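Local coordinates for protein lactate racemase (Thermoanaerobacterium thermosaccharolyticum, PDB 2YJG) that interconverts the D- and L-isomers of lactate, using a nickel pincer cofactor derived from nicotinic acid mononucleotide, at residues 54-59 with 88-93. Sequence-based numbering, arbitrary orientation.
Sequences KRLQDL and DEIRKK
The short helix 56-59 meets the last part of helix 79-91 and the residues after it, with the CA atoms of Gln57 and Ile90 4.9 Å apart. Glu89 swings CG away from its own N (chi1 177°), then bends at chi2, which brings the carboxylate to the start of the short helix. Arg55, the N-cap residue, grips it side-on in a salt bridge with nearly coplanar guanidinium and carboxylate planes (18° apart). Arg55 NE meets Glu89 OE2 at 3.0 Å, and Arg55 NH2 meets Glu89 OE1 at 3.0 Å, both on syn lone pairs. Gln57 N donates to Glu89 OE2 from above the carboxylate plane (3.1 Å). A water bridges Leu56 N to the same oxygen, so OE2 takes three donors. An alanine in place of Glu89 would probably leave the Arg55 guanidinium without its partner and Gln57 N without its acceptor. Lys93 runs extended past the Gln57 amide, and its NZ forms a salt bridge with Asp58 OD1 (2.8 Å), on that oxygen's syn lone pair. Toward the sheet, Leu56 CD2 packs on Ile90 CG1 (3.7 Å). Leu56 also rests on strands 164-170 and 233-241, and Ile90 on strand 66-71, so both helices pack against the mixed sheet of the N-terminal domain.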
ATOM      1  N   LYS A  54      20.172 -14.234  22.761  1.00 24.28           N
ATOM      2  CA  LYS A  54      19.065 -13.800  23.563  1.00 24.75           C
ATOM      3  C   LYS A  54      17.816 -13.712  22.679  1.00 23.79           C
ATOM      4  O   LYS A  54      17.912 -13.659  21.427  1.00 23.28           O
ATOM      5  CB  LYS A  54      19.357 -12.402  24.157  1.00 25.93           C
ATOM      6  CG  LYS A  54      20.608 -12.327  25.072  1.00 29.86           C
ATOM      7  CD  LYS A  54      20.816 -10.897  25.680  1.00 33.75           C
ATOM      8  CE  LYS A  54      20.877  -9.795  24.604  1.00 35.64           C
ATOM      9  NZ  LYS A  54      21.167  -8.414  25.108  1.00 36.56           N
ATOM     10  N   ARG A  55      16.656 -13.687  23.326  1.00 22.10           N
ATOM     11  CA  ARG A  55      15.424 -13.356  22.617  1.00 21.59           C
ATOM     12  C   ARG A  55      15.490 -12.004  21.957  1.00 20.60           C
ATOM     13  O   ARG A  55      16.157 -11.085  22.428  1.00 21.33           O
ATOM     14  CB  ARG A  55      14.228 -13.411  23.562  1.00 20.97           C
ATOM     15  CG  ARG A  55      13.654 -14.777  23.669  1.00 21.96           C
ATOM     16  CD  ARG A  55      12.543 -14.807  24.573  1.00 23.87           C
ATOM     17  NE  ARG A  55      11.335 -14.198  24.052  1.00 22.93           N
ATOM     18  CZ  ARG A  55      10.176 -14.178  24.688  1.00 27.00           C
ATOM     19  NH1 ARG A  55      10.064 -14.750  25.893  1.00 29.01           N
ATOM     20  NH2 ARG A  55       9.120 -13.591  24.141  1.00 25.29           N
ATOM     21  N   LEU A  56      14.766 -11.891  20.852  1.00 19.91           N
ATOM     22  CA  LEU A  56      14.690 -10.649  20.111  1.00 19.55           C
ATOM     23  C   LEU A  56      14.152  -9.533  21.008  1.00 18.24           C
ATOM     24  O   LEU A  56      14.646  -8.441  20.938  1.00 18.47           O
ATOM     25  CB  LEU A  56      13.862 -10.835  18.825  1.00 19.07           C
ATOM     26  CG  LEU A  56      13.657  -9.587  17.935  1.00 19.18           C
ATOM     27  CD1 LEU A  56      14.945  -8.888  17.575  1.00 17.35           C
ATOM     28  CD2 LEU A  56      12.839 -10.002  16.733  1.00 17.69           C
ATOM     29  N   GLN A  57      13.180  -9.804  21.875  1.00 19.89           N
ATOM     30  CA  GLN A  57      12.697  -8.755  22.808  1.00 19.72           C
ATOM     31  C   GLN A  57      13.829  -8.113  23.607  1.00 20.27           C
ATOM     32  O   GLN A  57      13.821  -6.919  23.855  1.00 19.67           O
ATOM     33  CB  GLN A  57      11.624  -9.293  23.743  1.00 20.65           C
ATOM     34  CG  GLN A  57      12.063 -10.353  24.741  1.00 20.85           C
ATOM     35  CD  GLN A  57      10.979 -10.631  25.786  1.00 26.57           C
ATOM     36  OE1 GLN A  57       9.947  -9.962  25.803  1.00 26.15           O
ATOM     37  NE2 GLN A  57      11.227 -11.600  26.687  1.00 24.98           N
ATOM     38  N   ASP A  58      14.774  -8.926  24.057  1.00 20.91           N
ATOM     39  CA  ASP A  58      15.925  -8.457  24.835  1.00 21.73           C
ATOM     40  C   ASP A  58      16.944  -7.757  23.990  1.00 22.46           C
ATOM     41  O   ASP A  58      17.477  -6.713  24.376  1.00 21.95           O
ATOM     42  CB  ASP A  58      16.546  -9.623  25.597  1.00 22.74           C
ATOM     43  CG  ASP A  58      15.631 -10.137  26.674  1.00 26.23           C
ATOM     44  OD1 ASP A  58      14.873  -9.327  27.231  1.00 29.60           O
ATOM     45  OD2 ASP A  58      15.660 -11.363  26.964  1.00 35.82           O
ATOM     46  N   LEU A  59      17.197  -8.282  22.796  1.00 21.58           N
ATOM     47  CA  LEU A  59      18.080  -7.591  21.883  1.00 21.39           C
ATOM     48  C   LEU A  59      17.601  -6.208  21.437  1.00 21.68           C
ATOM     49  O   LEU A  59      18.426  -5.311  21.156  1.00 21.75           O
ATOM     50  CB  LEU A  59      18.262  -8.442  20.614  1.00 22.11           C
ATOM     51  CG  LEU A  59      19.054  -9.728  20.737  1.00 23.56           C
ATOM     52  CD1 LEU A  59      19.086 -10.454  19.351  1.00 20.41           C
ATOM     53  CD2 LEU A  59      20.499  -9.513  21.243  1.00 26.19           C
ATOM     54  N   ASP A  88       5.748  -7.612  17.184  1.00 17.10           N
ATOM     55  CA  ASP A  88       5.249  -7.703  18.563  1.00 18.49           C
ATOM     56  C   ASP A  88       6.396  -8.045  19.510  1.00 19.26           C
ATOM     57  O   ASP A  88       6.548  -7.415  20.562  1.00 18.46           O
ATOM     58  CB  ASP A  88       4.112  -8.714  18.685  1.00 19.42           C
ATOM     59  CG  ASP A  88       3.394  -8.636  20.023  1.00 23.30           C
ATOM     60  OD1 ASP A  88       2.761  -7.603  20.281  1.00 26.32           O
ATOM     61  OD2 ASP A  88       3.454  -9.606  20.811  1.00 25.98           O
ATOM     62  N   GLU A  89       7.207  -9.037  19.139  1.00 18.35           N
ATOM     63  CA  GLU A  89       8.391  -9.434  19.926  1.00 18.86           C
ATOM     64  C   GLU A  89       9.375  -8.273  20.147  1.00 18.87           C
ATOM     65  O   GLU A  89       9.817  -8.027  21.255  1.00 20.09           O
ATOM     66  CB  GLU A  89       9.103 -10.606  19.211  1.00 18.88           C
ATOM     67  CG  GLU A  89      10.407 -11.099  19.845  1.00 19.64           C
ATOM     68  CD  GLU A  89      10.203 -11.839  21.192  1.00 18.59           C
ATOM     69  OE1 GLU A  89       9.042 -12.139  21.556  1.00 19.08           O
ATOM     70  OE2 GLU A  89      11.219 -12.148  21.834  1.00 21.47           O
ATOM     71  N   ILE A  90       9.740  -7.587  19.066  1.00 17.41           N
ATOM     72  CA  ILE A  90      10.498  -6.351  19.139  1.00 18.17           C
ATOM     73  C   ILE A  90       9.908  -5.323  20.135  1.00 18.32           C
ATOM     74  O   ILE A  90      10.683  -4.649  20.801  1.00 19.39           O
ATOM     75  CB  ILE A  90      10.634  -5.711  17.746  1.00 16.52           C
ATOM     76  CG1 ILE A  90      11.649  -6.517  16.893  1.00 17.25           C
ATOM     77  CG2 ILE A  90      11.087  -4.250  17.835  1.00 19.08           C
ATOM     78  CD1 ILE A  90      11.574  -6.333  15.333  1.00 16.16           C
ATOM     79  N   ARG A  91       8.594  -5.212  20.193  1.00 18.48           N
ATOM     80  CA  ARG A  91       7.924  -4.135  20.955  1.00 18.97           C
ATOM     81  C   ARG A  91       7.698  -4.521  22.408  1.00 19.97           C
ATOM     82  O   ARG A  91       7.385  -3.651  23.244  1.00 19.61           O
ATOM     83  CB  ARG A  91       6.622  -3.719  20.276  1.00 19.47           C
ATOM     84  CG  ARG A  91       6.917  -2.926  18.979  1.00 18.62           C
ATOM     85  CD  ARG A  91       5.641  -2.604  18.143  1.00 17.73           C
ATOM     86  NE  ARG A  91       5.971  -1.674  17.079  1.00 15.89           N
ATOM     87  CZ  ARG A  91       5.525  -1.691  15.833  1.00 16.07           C
ATOM     88  NH1 ARG A  91       4.709  -2.640  15.375  1.00 18.55           N
ATOM     89  NH2 ARG A  91       5.940  -0.745  15.002  1.00 20.67           N
ATOM     90  N   LYS A  92       7.913  -5.798  22.723  1.00 21.25           N
ATOM     91  CA  LYS A  92       7.594  -6.292  24.058  1.00 22.99           C
ATOM     92  C   LYS A  92       8.328  -5.502  25.149  1.00 23.29           C
ATOM     93  O   LYS A  92       7.751  -5.194  26.213  1.00 24.38           O
ATOM     94  CB  LYS A  92       7.871  -7.785  24.150  1.00 23.37           C
ATOM     95  CG  LYS A  92       6.749  -8.647  23.642  1.00 24.35           C
ATOM     96  CD  LYS A  92       7.080 -10.108  23.912  1.00 26.17           C
ATOM     97  CE  LYS A  92       6.188 -11.080  23.104  1.00 28.66           C
ATOM     98  NZ  LYS A  92       4.881 -11.384  23.765  1.00 27.61           N
ATOM     99  N   LYS A  93       9.579  -5.157  24.911  1.00 22.72           N
ATOM    100  CA  LYS A  93      10.307  -4.384  25.895  1.00 22.13           C
ATOM    101  C   LYS A  93      10.752  -3.031  25.320  1.00 22.30           C
ATOM    102  O   LYS A  93      11.608  -2.379  25.879  1.00 22.81           O
ATOM    103  CB  LYS A  93      11.450  -5.224  26.497  1.00 22.78           C
ATOM    104  CG  LYS A  93      10.989  -6.438  27.270  1.00 22.69           C
ATOM    105  CD  LYS A  93      12.211  -7.255  27.834  1.00 26.32           C
ATOM    106  CE  LYS A  93      11.824  -8.241  28.960  1.00 27.20           C
ATOM    107  NZ  LYS A  93      13.016  -9.073  29.341  1.00 29.76           N
TER
HETATM  108  O   HOH W   1      12.892 -13.908  20.103  1.00 14.36           O
HETATM  109  O   HOH W   2      11.789  -5.125  23.305  1.00 15.62           O